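Local coordinates for glycosyl hydrolase family 2, TIM barrel domain protein (Faecalibacterium prausnitzii A2-165, PDB 6ED2) that probably hydrolyses beta-D-glucuronides, as expected of a gut-bacterial beta-glucuronidase of glycosyl hydrolase family 2, at residues Ile374-Pro379 with Pro431-Trp436; Ala419-Ile424 with Arg461-Gln466; Arg468-Thr473 with Phe488-Ser493; Ala349-Thr354 with Gly576-Asn581. One frame throughout, in Å; residues are numbered along the deposited sequence.

Contact 1: Ile374-Pro379 with Pro431-Trp436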
loop_
_atom_site.group_PDB
_atom_site.type_symbol
_atom_site.label_atom_id
_atom_site.label_comp_id
_atom_site.label_asym_id
_atom_site.label_seq_id
_atom_site.Cartn_x
_atom_site.Cartn_y
_atom_site.Cartn_z
ATOM N N ILE A 374 17.603 -26.034 -14.903
ATOM C CA ILE A 374 16.797 -26.419 -13.748
ATOM C C ILE A 374 17.617 -27.314 -12.829
ATOM O O ILE A 374 18.199 -28.310 -13.281
ATOM C CB ILE A 374 15.522 -27.162 -14.181
ATOM C CG1 ILE A 374 14.604 -26.231 -14.990
ATOM C CG2 ILE A 374 14.805 -27.766 -12.962
ATOM C CD1 ILE A 374 13.261 -26.858 -15.299
ATOM N N ILE A 375 17.616 -26.986 -11.541
ATOM C CA ILE A 375 18.004 -27.906 -10.485
ATOM C C ILE A 375 16.734 -28.549 -9.945
ATOM O O ILE A 375 15.896 -27.875 -9.342
ATOM C CB ILE A 375 18.786 -27.200 -9.372
ATOM C CG1 ILE A 375 20.024 -26.508 -9.962
ATOM C CG2 ILE A 375 19.177 -28.202 -8.300
ATOM C CD1 ILE A 375 20.828 -25.716 -8.944
ATOM N N ASP A 376 16.599 -29.857 -10.148
ATOM C CA ASP A 376 15.368 -30.591 -9.878
ATOM C C ASP A 376 15.418 -31.137 -8.458
ATOM O O ASP A 376 16.355 -31.867 -8.098
ATOM C CB ASP A 376 15.217 -31.727 -10.889
ATOM C CG ASP A 376 13.756 -32.097 -11.179
ATOM O OD1 ASP A 376 12.807 -31.568 -10.534
ATOM O OD2 ASP A 376 13.569 -32.958 -12.069
ATOM N N GLU A 377 14.405 -30.814 -7.660
ATOM C CA GLU A 377 14.440 -31.080 -6.229
ATOM C C GLU A 377 13.257 -31.935 -5.791
ATOM O O GLU A 377 12.099 -31.633 -6.108
ATOM C CB GLU A 377 14.461 -29.770 -5.440
ATOM C CG GLU A 377 14.541 -29.980 -3.929
ATOM C CD GLU A 377 14.884 -28.695 -3.172
ATOM O OE1 GLU A 377 16.023 -28.183 -3.333
ATOM O OE2 GLU A 377 14.016 -28.209 -2.409
ATOM N N VAL A 378 13.556 -32.966 -5.016
ATOM C CA VAL A 378 12.579 -33.891 -4.447
ATOM C C VAL A 378 12.009 -33.279 -3.161
ATOM O O VAL A 378 12.669 -32.430 -2.550
ATOM C CB VAL A 378 13.275 -35.251 -4.253
ATOM C CG1 VAL A 378 14.066 -35.297 -2.959
ATOM C CG2 VAL A 378 12.330 -36.414 -4.418
ATOM N N PRO A 379 10.777 -33.613 -2.710
ATOM C CA PRO A 379 10.216 -32.872 -1.559
ATOM C C PRO A 379 10.809 -33.248 -0.201
ATOM O O PRO A 379 10.085 -33.318 0.799
ATOM C CB PRO A 379 8.718 -33.209 -1.616
ATOM C CG PRO A 379 8.495 -33.864 -2.956
ATOM C CD PRO A 379 9.782 -34.535 -3.282
ATOM N N PRO A 431 16.340 -31.453 -21.567
ATOM C CA PRO A 431 17.633 -30.763 -21.662
ATOM C C PRO A 431 17.800 -29.720 -20.566
ATOM O O PRO A 431 18.924 -29.497 -20.100
ATOM C CB PRO A 431 17.597 -30.130 -23.058
ATOM C CG PRO A 431 16.147 -30.012 -23.372
ATOM C CD PRO A 431 15.494 -31.209 -22.747
ATOM N N SER A 432 16.701 -29.110 -20.109
ATOM C CA SER A 432 16.786 -28.066 -19.090
ATOM C C SER A 432 17.302 -28.596 -17.752
ATOM O O SER A 432 17.961 -27.851 -17.018
ATOM C CB SER A 432 15.418 -27.390 -18.893
ATOM O OG SER A 432 14.429 -28.299 -18.421
ATOM N N VAL A 433 17.033 -29.860 -17.422
ATOM C CA VAL A 433 17.365 -30.420 -16.108
ATOM C C VAL A 433 18.847 -30.805 -16.080
ATOM O O VAL A 433 19.274 -31.723 -16.790
ATOM C CB VAL A 433 16.471 -31.618 -15.783
ATOM C CG1 VAL A 433 16.951 -32.352 -14.515
ATOM C CG2 VAL A 433 15.026 -31.153 -15.624
ATOM N N ILE A 434 19.635 -30.114 -15.255
ATOM C CA ILE A 434 21.083 -30.318 -15.223
ATOM C C ILE A 434 21.608 -30.764 -13.860
ATOM O O ILE A 434 22.807 -31.025 -13.735
ATOM C CB ILE A 434 21.848 -29.061 -15.698
ATOM C CG1 ILE A 434 21.323 -27.781 -15.040
ATOM C CG2 ILE A 434 21.761 -28.913 -17.207
ATOM C CD1 ILE A 434 21.922 -27.481 -13.683
ATOM N N ALA A 435 20.764 -30.870 -12.837
ATOM C CA ALA A 435 21.260 -31.254 -11.518
ATOM C C ALA A 435 20.095 -31.706 -10.659
ATOM O O ALA A 435 18.939 -31.347 -10.912
ATOM C CB ALA A 435 22.008 -30.107 -10.826
ATOM N N TRP A 436 20.421 -32.490 -9.629
ATOM C CA TRP A 436 19.455 -33.052 -8.690
ATOM C C TRP A 436 19.737 -32.512 -7.300
ATOM O O TRP A 436 20.874 -32.575 -6.830
ATOM C CB TRP A 436 19.532 -34.589 -8.642
ATOM C CG TRP A 436 19.568 -35.243 -9.992
ATOM C CD1 TRP A 436 20.630 -35.875 -10.579
ATOM C CD2 TRP A 436 18.492 -35.306 -10.935
ATOM N NE1 TRP A 436 20.271 -36.354 -11.819
ATOM C CE2 TRP A 436 18.962 -36.017 -12.060
ATOM C CE3 TRP A 436 17.167 -34.852 -10.927
ATOM C CZ2 TRP A 436 18.158 -36.263 -13.178
ATOM C CZ3 TRP A 436 16.365 -35.113 -12.041
ATOM C CH2 TRP A 436 16.868 -35.799 -13.146
#

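Contact 2: Ala419-Ile424 with Arg461-Gln466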
loop_
_atom_site.group_PDB
_atom_site.type_symbol
_atom_site.label_atom_id
_atom_site.label_comp_id
_atom_site.label_asym_id
_atom_site.label_seq_id
_atom_site.Cartn_x
_atom_site.Cartn_y
_atom_site.Cartn_z
ATOM N N ALA A 419 10.317 -41.252 -4.170
ATOM C CA ALA A 419 10.207 -39.922 -4.755
ATOM C C ALA A 419 11.393 -39.614 -5.656
ATOM O O ALA A 419 11.222 -39.106 -6.774
ATOM C CB ALA A 419 10.085 -38.880 -3.638
ATOM N N LEU A 420 12.608 -39.926 -5.190
ATOM C CA LEU A 420 13.800 -39.678 -5.994
ATOM C C LEU A 420 13.769 -40.486 -7.280
ATOM O O LEU A 420 14.140 -39.992 -8.354
ATOM C CB LEU A 420 15.054 -40.029 -5.178
ATOM C CG LEU A 420 16.402 -39.870 -5.875
ATOM C CD1 LEU A 420 16.548 -38.461 -6.478
ATOM C CD2 LEU A 420 17.588 -40.203 -4.924
ATOM N N THR A 421 13.356 -41.750 -7.183
ATOM C CA THR A 421 13.305 -42.603 -8.360
ATOM C C THR A 421 12.319 -42.050 -9.375
ATOM O O THR A 421 12.623 -41.944 -10.568
ATOM C CB THR A 421 12.923 -44.031 -7.936
ATOM O OG1 THR A 421 13.923 -44.545 -7.039
ATOM C CG2 THR A 421 12.798 -44.949 -9.144
ATOM N N ASP A 422 11.123 -41.686 -8.905
ATOM C CA ASP A 422 10.093 -41.158 -9.790
ATOM C C ASP A 422 10.516 -39.819 -10.380
ATOM O O ASP A 422 10.329 -39.576 -11.578
ATOM C CB ASP A 422 8.774 -41.055 -9.019
ATOM C CG ASP A 422 8.120 -42.421 -8.830
ATOM O OD1 ASP A 422 8.541 -43.342 -9.541
ATOM O OD2 ASP A 422 7.220 -42.593 -7.977
ATOM N N MET A 423 11.137 -38.955 -9.576
ATOM C CA MET A 423 11.554 -37.668 -10.117
ATOM C C MET A 423 12.580 -37.848 -11.229
ATOM O O MET A 423 12.477 -37.224 -12.297
ATOM C CB MET A 423 12.117 -36.764 -9.020
ATOM C CG MET A 423 12.731 -35.500 -9.633
ATOM S SD MET A 423 13.461 -34.343 -8.460
ATOM C CE MET A 423 14.931 -35.272 -7.969
ATOM N N ILE A 424 13.586 -38.700 -11.005
ATOM C CA ILE A 424 14.621 -38.846 -12.024
ATOM C C ILE A 424 14.072 -39.561 -13.256
ATOM O O ILE A 424 14.384 -39.188 -14.393
ATOM C CB ILE A 424 15.855 -39.554 -11.437
ATOM C CG1 ILE A 424 16.547 -38.608 -10.443
ATOM C CG2 ILE A 424 16.808 -40.002 -12.563
ATOM C CD1 ILE A 424 17.883 -39.124 -9.946
ATOM N N ARG A 461 22.983 -41.314 -8.382
ATOM C CA ARG A 461 23.981 -41.633 -9.393
ATOM C C ARG A 461 23.502 -42.768 -10.295
ATOM O O ARG A 461 23.570 -42.665 -11.527
ATOM C CB ARG A 461 25.304 -41.989 -8.714
ATOM C CG ARG A 461 26.361 -42.568 -9.628
ATOM C CD ARG A 461 27.688 -42.644 -8.896
ATOM N NE ARG A 461 28.386 -41.359 -8.886
ATOM C CZ ARG A 461 29.317 -41.010 -7.996
ATOM N NH1 ARG A 461 29.659 -41.845 -7.020
ATOM N NH2 ARG A 461 29.915 -39.824 -8.086
ATOM N N ARG A 462 22.997 -43.853 -9.697
ATOM C CA ARG A 462 22.578 -45.021 -10.476
ATOM C C ARG A 462 21.430 -44.696 -11.426
ATOM O O ARG A 462 21.392 -45.199 -12.555
ATOM C CB ARG A 462 22.130 -46.157 -9.557
ATOM C CG ARG A 462 23.187 -46.817 -8.719
ATOM C CD ARG A 462 22.470 -47.717 -7.719
ATOM N NE ARG A 462 23.373 -48.434 -6.829
ATOM C CZ ARG A 462 22.985 -49.466 -6.085
ATOM N NH1 ARG A 462 21.715 -49.874 -6.142
ATOM N NH2 ARG A 462 23.852 -50.091 -5.287
ATOM N N LEU A 463 20.458 -43.895 -10.967
ATOM C CA LEU A 463 19.243 -43.672 -11.752
ATOM C C LEU A 463 19.489 -42.809 -12.980
ATOM O O LEU A 463 18.748 -42.917 -13.962
ATOM C CB LEU A 463 18.175 -42.998 -10.906
ATOM C CG LEU A 463 17.504 -43.811 -9.819
ATOM C CD1 LEU A 463 16.818 -42.814 -8.907
ATOM C CD2 LEU A 463 16.524 -44.795 -10.440
ATOM N N ASP A 464 20.494 -41.939 -12.946
ATOM C CA ASP A 464 20.609 -40.945 -13.996
ATOM C C ASP A 464 21.575 -41.418 -15.067
ATOM O O ASP A 464 22.792 -41.438 -14.823
ATOM C CB ASP A 464 21.057 -39.601 -13.429
ATOM C CG ASP A 464 21.095 -38.515 -14.487
ATOM O OD1 ASP A 464 20.750 -38.807 -15.651
ATOM O OD2 ASP A 464 21.495 -37.375 -14.175
ATOM N N PRO A 465 21.102 -41.744 -16.273
ATOM C CA PRO A 465 22.036 -42.116 -17.345
ATOM C C PRO A 465 23.023 -41.020 -17.669
ATOM O O PRO A 465 24.098 -41.304 -18.203
ATOM C CB PRO A 465 21.112 -42.395 -18.545
ATOM C CG PRO A 465 19.745 -42.487 -17.993
ATOM C CD PRO A 465 19.725 -41.624 -16.771
ATOM N N GLN A 466 22.690 -39.769 -17.392
ATOM C CA GLN A 466 23.587 -38.674 -17.737
ATOM C C GLN A 466 24.522 -38.298 -16.602
ATOM O O GLN A 466 25.405 -37.459 -16.809
ATOM C CB GLN A 466 22.783 -37.438 -18.165
ATOM C CG GLN A 466 21.954 -37.665 -19.419
ATOM C CD GLN A 466 21.091 -36.462 -19.779
ATOM O OE1 GLN A 466 21.438 -35.313 -19.491
ATOM N NE2 GLN A 466 19.967 -36.725 -20.417
#

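Contact 3: Arg468-Thr473 with Phe488-Ser493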
loop_
_atom_site.group_PDB
_atom_site.type_symbol
_atom_site.label_atom_id
_atom_site.label_comp_id
_atom_site.label_asym_id
_atom_site.label_seq_id
_atom_site.Cartn_x
_atom_site.Cartn_y
_atom_site.Cartn_z
ATOM N N ARG A 468 24.289 -36.511 -13.891
ATOM C CA ARG A 468 24.283 -35.090 -13.595
ATOM C C ARG A 468 24.629 -34.859 -12.127
ATOM O O ARG A 468 24.321 -35.696 -11.270
ATOM C CB ARG A 468 22.913 -34.485 -13.904
ATOM C CG ARG A 468 22.772 -34.013 -15.333
ATOM C CD ARG A 468 21.312 -33.913 -15.728
ATOM N NE ARG A 468 20.705 -35.231 -15.877
ATOM C CZ ARG A 468 19.652 -35.483 -16.654
ATOM N NH1 ARG A 468 19.049 -34.494 -17.329
ATOM N NH2 ARG A 468 19.199 -36.727 -16.750
ATOM N N PRO A 469 25.227 -33.712 -11.809
ATOM C CA PRO A 469 25.708 -33.470 -10.435
ATOM C C PRO A 469 24.588 -33.475 -9.403
ATOM O O PRO A 469 23.441 -33.119 -9.697
ATOM C CB PRO A 469 26.367 -32.088 -10.529
ATOM C CG PRO A 469 25.820 -31.472 -11.793
ATOM C CD PRO A 469 25.572 -32.617 -12.728
ATOM N N ARG A 470 24.933 -33.904 -8.181
ATOM C CA ARG A 470 23.985 -34.012 -7.074
ATOM C C ARG A 470 24.345 -33.030 -5.966
ATOM O O ARG A 470 25.527 -32.792 -5.695
ATOM C CB ARG A 470 23.948 -35.426 -6.490
ATOM C CG ARG A 470 23.750 -36.541 -7.515
ATOM C CD ARG A 470 24.428 -37.828 -7.030
ATOM N NE ARG A 470 25.872 -37.615 -6.922
ATOM C CZ ARG A 470 26.723 -38.456 -6.345
ATOM N NH1 ARG A 470 26.279 -39.581 -5.809
ATOM N NH2 ARG A 470 28.018 -38.168 -6.311
ATOM N N THR A 471 23.319 -32.466 -5.326
ATOM C CA THR A 471 23.499 -31.477 -4.274
ATOM C C THR A 471 22.366 -31.632 -3.271
ATOM O O THR A 471 21.475 -32.469 -3.431
ATOM C CB THR A 471 23.549 -30.038 -4.841
ATOM O OG1 THR A 471 24.085 -29.141 -3.850
ATOM C CG2 THR A 471 22.146 -29.547 -5.238
ATOM N N TYR A 472 22.426 -30.826 -2.217
ATOM C CA TYR A 472 21.332 -30.642 -1.272
ATOM C C TYR A 472 21.602 -29.307 -0.610
ATOM O O TYR A 472 22.740 -28.849 -0.590
ATOM C CB TYR A 472 21.256 -31.763 -0.241
ATOM C CG TYR A 472 22.255 -31.631 0.898
ATOM C CD1 TYR A 472 21.875 -31.092 2.135
ATOM C CD2 TYR A 472 23.578 -32.064 0.747
ATOM C CE1 TYR A 472 22.784 -30.980 3.184
ATOM C CE2 TYR A 472 24.496 -31.958 1.788
ATOM C CZ TYR A 472 24.096 -31.428 3.004
ATOM O OH TYR A 472 25.013 -31.334 4.028
ATOM N N THR A 473 20.566 -28.662 -0.087
ATOM C CA THR A 473 20.792 -27.315 0.414
ATOM C C THR A 473 21.082 -27.350 1.906
ATOM O O THR A 473 20.432 -28.072 2.668
ATOM C CB THR A 473 19.609 -26.392 0.111
ATOM O OG1 THR A 473 18.465 -26.827 0.852
ATOM C CG2 THR A 473 19.299 -26.407 -1.383
ATOM N N PHE A 488 29.030 -35.531 0.739
ATOM C CA PHE A 488 28.363 -36.316 -0.303
ATOM C C PHE A 488 28.025 -35.503 -1.546
ATOM O O PHE A 488 27.804 -36.090 -2.608
ATOM C CB PHE A 488 27.080 -36.933 0.232
ATOM C CG PHE A 488 27.305 -37.940 1.297
ATOM C CD1 PHE A 488 27.618 -39.250 0.967
ATOM C CD2 PHE A 488 27.230 -37.578 2.634
ATOM C CE1 PHE A 488 27.829 -40.191 1.952
ATOM C CE2 PHE A 488 27.439 -38.511 3.626
ATOM C CZ PHE A 488 27.742 -39.822 3.285
ATOM N N ALA A 489 28.010 -34.174 -1.449
ATOM C CA ALA A 489 27.526 -33.321 -2.532
ATOM C C ALA A 489 28.591 -33.120 -3.606
ATOM O O ALA A 489 29.768 -32.921 -3.297
ATOM C CB ALA A 489 27.090 -31.968 -1.966
ATOM N N ASP A 490 28.169 -33.170 -4.879
ATOM C CA ASP A 490 29.074 -32.855 -5.987
ATOM C C ASP A 490 29.321 -31.355 -6.099
ATOM O O ASP A 490 30.334 -30.920 -6.666
ATOM C CB ASP A 490 28.519 -33.376 -7.315
ATOM C CG ASP A 490 28.238 -34.874 -7.296
ATOM O OD1 ASP A 490 29.088 -35.655 -6.802
ATOM O OD2 ASP A 490 27.169 -35.278 -7.798
ATOM N N PHE A 491 28.382 -30.551 -5.624
ATOM C CA PHE A 491 28.598 -29.127 -5.460
ATOM C C PHE A 491 27.767 -28.746 -4.255
ATOM O O PHE A 491 26.758 -29.394 -3.966
ATOM C CB PHE A 491 28.246 -28.317 -6.727
ATOM C CG PHE A 491 26.780 -28.376 -7.131
ATOM C CD1 PHE A 491 25.882 -27.414 -6.683
ATOM C CD2 PHE A 491 26.313 -29.374 -7.971
ATOM C CE1 PHE A 491 24.540 -27.453 -7.060
ATOM C CE2 PHE A 491 24.963 -29.429 -8.348
ATOM C CZ PHE A 491 24.082 -28.459 -7.895
ATOM N N VAL A 492 28.239 -27.769 -3.510
ATOM C CA VAL A 492 27.581 -27.390 -2.268
ATOM C C VAL A 492 26.592 -26.270 -2.566
ATOM O O VAL A 492 26.888 -25.361 -3.354
ATOM C CB VAL A 492 28.624 -26.990 -1.204
ATOM C CG1 VAL A 492 27.957 -26.421 0.032
ATOM C CG2 VAL A 492 29.460 -28.231 -0.819
ATOM N N SER A 493 25.398 -26.361 -1.964
ATOM C CA SER A 493 24.343 -25.354 -2.073
ATOM C C SER A 493 24.045 -24.814 -0.684
ATOM O O SER A 493 23.637 -25.575 0.203
ATOM C CB SER A 493 23.061 -25.944 -2.678
ATOM O OG SER A 493 23.284 -26.476 -3.971
HETATM O O HOH W 1 25.325 -29.107 -0.441
#

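Contact 4: Ala349-Thr354 with Gly576-Asn581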
loop_
_atom_site.group_PDB
_atom_site.type_symbol
_atom_site.label_atom_id
_atom_site.label_comp_id
_atom_site.label_asym_id
_atom_site.label_seq_id
_atom_site.Cartn_x
_atom_site.Cartn_y
_atom_site.Cartn_z
ATOM N N ALA A 349 17.853 -14.085 -15.616
ATOM C CA ALA A 349 18.079 -15.376 -14.991
ATOM C C ALA A 349 18.406 -16.427 -16.051
ATOM O O ALA A 349 17.939 -16.357 -17.190
ATOM C CB ALA A 349 16.844 -15.781 -14.178
ATOM N N ASN A 350 19.229 -17.408 -15.682
ATOM C CA ASN A 350 19.412 -18.570 -16.550
ATOM C C ASN A 350 19.098 -19.879 -15.836
ATOM O O ASN A 350 19.289 -20.951 -16.416
ATOM C CB ASN A 350 20.830 -18.603 -17.139
ATOM C CG ASN A 350 21.926 -18.723 -16.066
ATOM O OD1 ASN A 350 21.685 -19.206 -14.954
ATOM N ND2 ASN A 350 23.136 -18.278 -16.404
ATOM N N CYS A 351 18.575 -19.825 -14.614
ATOM C CA CYS A 351 18.525 -21.036 -13.807
ATOM C C CYS A 351 17.492 -20.886 -12.704
ATOM O O CYS A 351 17.331 -19.804 -12.140
ATOM C CB CYS A 351 19.909 -21.334 -13.195
ATOM S SG CYS A 351 19.951 -22.833 -12.167
ATOM N N PHE A 352 16.813 -21.986 -12.374
ATOM C CA PHE A 352 16.045 -22.001 -11.128
ATOM C C PHE A 352 16.016 -23.402 -10.539
ATOM O O PHE A 352 16.224 -24.397 -11.231
ATOM C CB PHE A 352 14.598 -21.482 -11.299
ATOM C CG PHE A 352 13.760 -22.260 -12.293
ATOM C CD1 PHE A 352 13.020 -23.361 -11.895
ATOM C CD2 PHE A 352 13.679 -21.856 -13.618
ATOM C CE1 PHE A 352 12.222 -24.057 -12.812
ATOM C CE2 PHE A 352 12.884 -22.548 -14.535
ATOM C CZ PHE A 352 12.166 -23.656 -14.128
ATOM N N ARG A 353 15.720 -23.456 -9.246
ATOM C CA ARG A 353 15.590 -24.697 -8.500
ATOM C C ARG A 353 14.114 -24.944 -8.233
ATOM O O ARG A 353 13.369 -24.003 -7.932
ATOM C CB ARG A 353 16.379 -24.611 -7.179
ATOM C CG ARG A 353 16.141 -25.763 -6.187
ATOM C CD ARG A 353 17.060 -25.686 -4.948
ATOM N NE ARG A 353 16.844 -24.461 -4.173
ATOM C CZ ARG A 353 16.322 -24.430 -2.955
ATOM N NH1 ARG A 353 15.968 -25.556 -2.358
ATOM N NH2 ARG A 353 16.163 -23.271 -2.325
ATOM N N THR A 354 13.677 -26.204 -8.348
ATOM C CA THR A 354 12.266 -26.519 -8.102
ATOM C C THR A 354 12.028 -26.742 -6.610
ATOM O O THR A 354 11.631 -27.812 -6.147
ATOM C CB THR A 354 11.805 -27.724 -8.928
ATOM O OG1 THR A 354 12.266 -28.946 -8.328
ATOM C CG2 THR A 354 12.285 -27.619 -10.375
ATOM N N GLY A 576 27.368 -19.800 -8.502
ATOM C CA GLY A 576 25.968 -19.598 -8.785
ATOM C C GLY A 576 25.256 -18.878 -7.665
ATOM O O GLY A 576 25.608 -19.051 -6.491
ATOM N N GLU A 577 24.258 -18.062 -8.017
ATOM C CA GLU A 577 23.421 -17.367 -7.041
ATOM C C GLU A 577 21.968 -17.564 -7.440
ATOM O O GLU A 577 21.541 -17.111 -8.507
ATOM C CB GLU A 577 23.771 -15.876 -6.957
ATOM C CG GLU A 577 23.845 -15.180 -8.314
ATOM C CD GLU A 577 24.546 -13.833 -8.240
ATOM O OE1 GLU A 577 25.790 -13.801 -8.040
ATOM O OE2 GLU A 577 23.849 -12.804 -8.380
ATOM N N LEU A 578 21.217 -18.256 -6.605
ATOM C CA LEU A 578 19.787 -18.410 -6.805
ATOM C C LEU A 578 19.157 -17.790 -5.574
ATOM O O LEU A 578 19.351 -18.287 -4.456
ATOM C CB LEU A 578 19.378 -19.872 -6.987
ATOM C CG LEU A 578 20.114 -20.662 -8.069
ATOM C CD1 LEU A 578 19.532 -22.063 -8.154
ATOM C CD2 LEU A 578 20.075 -20.003 -9.428
ATOM N N VAL A 579 18.452 -16.678 -5.774
ATOM C CA VAL A 579 17.964 -15.883 -4.654
ATOM C C VAL A 579 16.610 -16.428 -4.235
ATOM O O VAL A 579 15.879 -17.018 -5.038
ATOM C CB VAL A 579 17.914 -14.382 -5.032
ATOM C CG1 VAL A 579 16.813 -14.102 -6.062
ATOM C CG2 VAL A 579 17.747 -13.499 -3.792
ATOM N N TRP A 580 16.283 -16.270 -2.954
ATOM C CA TRP A 580 14.958 -16.593 -2.437
ATOM C C TRP A 580 14.135 -15.311 -2.350
ATOM O O TRP A 580 14.521 -14.385 -1.638
ATOM C CB TRP A 580 15.078 -17.221 -1.059
ATOM C CG TRP A 580 13.874 -17.964 -0.593
ATOM C CD1 TRP A 580 13.061 -17.634 0.450
ATOM C CD2 TRP A 580 13.379 -19.192 -1.122
ATOM N NE1 TRP A 580 12.085 -18.585 0.601
ATOM C CE2 TRP A 580 12.254 -19.550 -0.359
ATOM C CE3 TRP A 580 13.773 -20.021 -2.180
ATOM C CZ2 TRP A 580 11.513 -20.705 -0.615
ATOM C CZ3 TRP A 580 13.037 -21.156 -2.439
ATOM C CH2 TRP A 580 11.918 -21.492 -1.654
ATOM N N ASN A 581 13.007 -15.240 -3.048
ATOM C CA ASN A 581 12.399 -16.249 -3.908
ATOM C C ASN A 581 11.953 -15.473 -5.163
ATOM O O ASN A 581 11.888 -14.238 -5.120
ATOM C CB ASN A 581 11.212 -16.889 -3.178
ATOM C CG ASN A 581 10.458 -17.952 -4.001
ATOM O OD1 ASN A 581 9.679 -17.636 -4.908
ATOM N ND2 ASN A 581 10.616 -19.215 -3.603
#

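Contact 1: Ile374-Pro379 with Pro431-Trp436
Two neighbouring parallel strands of the TIM barrel, Ile374-Asp376 and Val433-Trp436, pair with a beta bulge between them. Ile374 pairs with Val433, but Ile375 pairs with Ala435, so the register slips by one and Ile434 is the extra residue. The evidence lies in the bonds: Ile434 N donates to Ile374 O (3.0 Å) in the carbonyl plane, and Asp376 N donates almost straight to Ala435 O (2.9 Å, 171°). Before the bulge, Ile374 N reaches Ser432 O (2.8 Å) from above the carbonyl plane. With CG roughly anti to the backbone N (chi1 -151°), the Asp376 carboxylate meets the rim of the Trp436 indole, its OD2 near the ring plane and 3.5 Å from CZ3; the two planes differ by 27°. Asp376 OD1 bonds to Tyr364 OH, and Trp436 NE1 to Asp464 OD2. A leucine in place of Trp436 would probably leave Asp464 OD2 without its indole N-H and open a gap beside the Asp376 carboxylate. Outside the pair, Ile374 and Val433 rest on Tyr364 of helix 361-370, and Asp376 and Trp436 on Met423 of helix 409-427, while strands 351-353 and 470-474 continue the sheet beyond strands 373-377 and 433-440 respectively.

Contact 2: Ala419-Ile424 with Arg461-Gln466
Leu463, the last residue of helix 449-463, lays its forked end against Thr421 and its CB against Ile424. The CD1 branch comes down on the helix backbone, 3.6 Å from Thr421 CA, while CD2 meets the methyl CG2 of Thr421 at 3.9 Å; the two side chains run at about a right angle. A chi1 of -71° turns this fork toward helix 409-427, where Thr421, Ile424 and Leu420 share CD1. Ile424 CG2 approaches Leu463 CB to 3.7 Å, and Ile424 CD1 also stands 4.0 Å from Leu463 CD1. Leu420 adds a looser touch, its CG 4.2 Å from Leu463 CD1. No hydrogen bond spans the two segments, so the join is apolar; Thr421 OG1 is bound within its own helix, to Lys417 O. Asp464, the first residue to leave helical geometry, shapes the exit: its OD1 accepts from Gln466 N (2.8 Å), an Asx turn, and also forms a salt bridge with Arg468. Met423 and Ile424 turn to Trp436 of strand 433-440, which follows helix 409-427 in the chain and precedes helix 449-463. This is the packing of two consecutive outer helices of a TIM barrel against each other.

Contact 3: Arg468-Thr473 with Phe488-Ser493
The Arg470 side chain bends at chi3 (-63°), and its guanidinium is thereby laid beside Asp490, whose CG lies anti to its own carbonyl carbon. The grip is side-on: NE of Arg470 donates to Asp490 OD2 (2.8 Å) and NH2 to Asp490 OD1 (2.8 Å), both on the syn sides of a carboxylate whose plane is turned 29° from the guanidinium. The anti side of Asp490 OD2 takes a further donor, the backbone N of Arg470 (2.7 Å), so one oxygen holds two N-H groups and the carboxylate's rotation is well fixed. Asp490 N returns a bond to Arg470 O. The remaining NH1 of Arg470 bonds to Phe457 O in helix 449-463. These residues open a junction between neighbouring parallel strands of the TIM barrel, 470-474 and 492-495, where side chains and a water carry most of the polar links. Thr471 OG1, anti to its backbone N (chi1 -164°), donates to Phe491 O (2.7 Å) from above the carbonyl plane and accepts from Ser493 OG (2.8 Å). Its CB rides over one face of the Phe491 ring, 3.6 Å from the centroid, a CH-pi contact, while Pro469 CB sits at that ring's edge. Farther along, one water donates to Tyr472 O (2.6 Å) and accepts from Ser493 N (3.1 Å), bridging two backbones that do not bond directly there. Phe491 also meets Phe307 edge-to-face, and Phe453 of helix 449-463 meets the Tyr472 ring in the same way.

Contact 4: Ala349-Thr354 with Gly576-Asn581
The Arg353 guanidinium and the Trp580 indole meet obliquely, their planes 34° apart, with NH2 of Arg353 3.8 Å from CZ3 of Trp580. Asn581 ND2 lies over one face of the indole, displaced toward its rim and 3.2 Å above the plane; the peptide between these two residues is cis. Arg353 runs extended through chi1 and chi2, then bends at chi3 (61°), which swings the guanidinium to the indole. Glu377 meets its charge at NH1 and Glu535 at NH2. Deeper in, Leu578 sends both methyls to the other strand: CD2 lies 3.9 Å from Cys351 SG, and CD1 4.2 Å from Arg353 CB. With only an alanine here, the space between Cys351 and the Arg353 stem would probably be left unfilled, giving the cysteine room to shift. The strand axes pass 7.8 Å apart at 55° without hydrogen bonds, because strand 312-320 lies between and pairs with both. The contact is thus made across the TIM-barrel interior. A non-proline cis peptide after a tryptophan ending the last barrel strand recurs in clan GH-A glycosidases; a magnesium ion and a formate, the latter probably from the crystallisation liquor, lie about 3 Å from the Trp580 side chain, consistent with a pocket.

All four contacts belong to one TIM barrel. Contacts 1 and 3, centres about 11 Å apart, are pairings in the same sheet with one strand pair, 433-440 with 470-474, between them; the bond from Thr471 N to Trp436 O (2.9 Å) belongs to that pair. Contact 2 lies outside the wall, tied to contact 1 by Trp436 NE1 and Asp464 OD2 (2.8 Å). Contact 4 lies on the inner side: Arg353 NH1 reaches Glu377 OE1 of contact 1 at 2.8 Å and packs on Thr473 CG2 of contact 3 at 3.6 Å. A bound magnesium ion lies about 3 Å from the Trp580 side chain and about 10 Å from that of Thr473; the magnesium site at Thr239 and Glu241 is remote from all four contacts.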